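Local coordinates for protein arabinan endo-1,5-alpha-l-arabinosidase A (Cellvibrio cellulosa, PDB 1GYH) that cleaves the alpha-1,5-arabinofuranosyl linkages of linear arabinan, releasing almost exclusively arabinotriose during breakdown of the plant cell wall, at residues 114-119 against 142-147. Numbering follows the deposited sequence.
Sequences IVIESV and MSFGSF
V115 and I116 meet M142 and F144 in a buried, wholly apolar contact between two neighbouring beta-sheets, joining the last strand of one, 110-118, to strand 140-144 of the next. No hydrogen bond crosses it, and the nearest CA atoms, V115 with M142, stay 9.9 Å apart, a spacing that side chains alone bridge. M142 supplies the flexible reach: its chain runs extended through chi2 and bends only at chi3 (-69°), which brings the terminal methyl CE to 4.0 Å from V115 CG1. The compact branched valine offers that methyl a small apolar surface. F144, with chi1 at 76°, sends its long, flat ring toward strand 110-118, where I116 meets it with the methyl that ends its longer branch. In one of the two conformers of I116, CD1 lies 3.7 Å from F144 CZ, oblique to the ring; the second conformer makes this detail uncertain. The ring also packs against W125, the planes about 80° apart. Both V115 and I116 can face the second sheet because they form a classic beta bulge opposite I92, which turns two successive side chains to the same side. Beyond F144 lies S146, probably a substrate-binding residue, whose OG is hydrogen-bonded to E192, the likely proton donor. Such side-chain packing between successive antiparallel sheets is characteristic of adjoining blades in a beta-propeller, here the five-bladed one of glycosyl hydrolase family 43.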
loop_
_atom_site.group_PDB
_atom_site.type_symbol
_atom_site.label_atom_id
_atom_site.label_comp_id
_atom_site.label_asym_id
_atom_site.label_seq_id
_atom_site.Cartn_x
_atom_site.Cartn_y
_atom_site.Cartn_z
ATOM N N ILE A 114 -6.857 -6.363 -15.713
ATOM C CA ILE A 114 -6.895 -7.039 -14.457
ATOM C C ILE A 114 -5.718 -7.992 -14.281
ATOM O O ILE A 114 -5.530 -8.913 -15.072
ATOM C CB ILE A 114 -8.229 -7.824 -14.305
ATOM C CG1 ILE A 114 -9.420 -6.825 -14.288
ATOM C CG2 ILE A 114 -8.170 -8.699 -13.084
ATOM C CD1 ILE A 114 -10.767 -7.537 -14.413
ATOM N N VAL A 115 -4.963 -7.756 -13.214
ATOM C CA VAL A 115 -3.861 -8.624 -12.795
ATOM C C VAL A 115 -4.412 -9.823 -12.032
ATOM O O VAL A 115 -4.103 -10.962 -12.330
ATOM C CB VAL A 115 -2.858 -7.866 -11.899
ATOM C CG1 VAL A 115 -1.697 -8.767 -11.487
ATOM C CG2 VAL A 115 -2.311 -6.569 -12.595
ATOM N N ILE A 116 -5.246 -9.556 -11.042
ATOM C CA ILE A 116 -5.858 -10.592 -10.240
ATOM C C ILE A 116 -7.201 -10.085 -9.699
ATOM O O ILE A 116 -7.335 -8.908 -9.379
ATOM C CB ILE A 116 -4.875 -11.001 -9.109
ATOM C CG1 ILE A 116 -5.304 -12.300 -8.462
ATOM C CG2 ILE A 116 -4.629 -9.846 -8.127
ATOM C CD1 ILE A 116 -5.630 -12.146 -7.049
ATOM N N GLU A 117 -8.174 -10.992 -9.651
ATOM C CA GLU A 117 -9.541 -10.696 -9.169
ATOM C C GLU A 117 -9.992 -11.747 -8.130
ATOM O O GLU A 117 -9.852 -12.937 -8.343
ATOM C CB GLU A 117 -10.506 -10.659 -10.373
ATOM C CG GLU A 117 -11.997 -10.497 -9.972
ATOM C CD GLU A 117 -12.960 -10.397 -11.147
ATOM O OE1 GLU A 117 -12.506 -10.282 -12.330
ATOM O OE2 GLU A 117 -14.198 -10.420 -10.874
ATOM N N SER A 118 -10.572 -11.294 -7.039
ATOM C CA SER A 118 -11.197 -12.165 -6.074
ATOM C C SER A 118 -12.711 -12.293 -6.382
ATOM O O SER A 118 -13.373 -11.311 -6.788
ATOM C CB SER A 118 -10.994 -11.643 -4.633
ATOM O OG SER A 118 -11.342 -10.264 -4.443
ATOM N N VAL A 119 -13.209 -13.499 -6.156
ATOM C CA VAL A 119 -14.601 -13.898 -6.434
ATOM C C VAL A 119 -15.241 -14.497 -5.167
ATOM O O VAL A 119 -14.763 -15.473 -4.615
ATOM C CB VAL A 119 -14.700 -14.902 -7.582
ATOM C CG1 VAL A 119 -16.168 -15.408 -7.765
ATOM C CG2 VAL A 119 -14.196 -14.333 -8.883
ATOM N N MET A 142 4.134 -9.772 -6.448
ATOM C CA MET A 142 3.117 -8.915 -5.832
ATOM C C MET A 142 2.654 -9.497 -4.520
ATOM O O MET A 142 2.306 -10.696 -4.443
ATOM C CB MET A 142 1.906 -8.745 -6.795
ATOM C CG MET A 142 0.772 -7.907 -6.180
ATOM S SD MET A 142 -0.711 -7.706 -7.231
ATOM C CE MET A 142 -0.049 -6.659 -8.539
ATOM N N SER A 143 2.666 -8.679 -3.471
ATOM C CA SER A 143 1.938 -8.966 -2.257
ATOM C C SER A 143 0.636 -8.156 -2.270
ATOM O O SER A 143 0.566 -7.088 -2.845
ATOM C CB SER A 143 2.761 -8.653 -0.988
ATOM O OG SER A 143 3.040 -7.260 -0.833
ATOM N N PHE A 144 -0.383 -8.658 -1.612
ATOM C CA PHE A 144 -1.652 -7.933 -1.518
ATOM C C PHE A 144 -2.520 -8.543 -0.426
ATOM O O PHE A 144 -2.208 -9.613 0.120
ATOM C CB PHE A 144 -2.416 -7.987 -2.870
ATOM C CG PHE A 144 -3.081 -9.340 -3.135
ATOM C CD1 PHE A 144 -2.355 -10.386 -3.701
ATOM C CD2 PHE A 144 -4.424 -9.559 -2.802
ATOM C CE1 PHE A 144 -2.935 -11.613 -3.930
ATOM C CE2 PHE A 144 -5.020 -10.808 -3.029
ATOM C CZ PHE A 144 -4.297 -11.824 -3.589
ATOM N N GLY A 145 -3.614 -7.867 -0.102
ATOM C CA GLY A 145 -4.650 -8.496 0.702
ATOM C C GLY A 145 -5.254 -7.634 1.794
ATOM O O GLY A 145 -4.715 -6.567 2.152
ATOM N N SER A 146 -6.403 -8.088 2.294
ATOM C CA SER A 146 -7.171 -7.374 3.345
ATOM C C SER A 146 -8.259 -8.286 3.867
ATOM O O SER A 146 -9.089 -8.751 3.081
ATOM C CB SER A 146 -7.827 -6.117 2.745
ATOM O OG SER A 146 -8.647 -5.424 3.701
ATOM N N PHE A 147 -8.227 -8.588 5.162
ATOM C CA PHE A 147 -9.220 -9.426 5.824
ATOM C C PHE A 147 -9.308 -10.832 5.172
ATOM O O PHE A 147 -8.337 -11.340 4.606
ATOM C CB PHE A 147 -10.589 -8.647 5.945
ATOM C CG PHE A 147 -10.593 -7.494 6.962
ATOM C CD1 PHE A 147 -9.873 -6.319 6.744
ATOM C CD2 PHE A 147 -11.339 -7.572 8.108
ATOM C CE1 PHE A 147 -9.885 -5.293 7.657
ATOM C CE2 PHE A 147 -11.360 -6.507 9.058
ATOM C CZ PHE A 147 -10.662 -5.386 8.828
#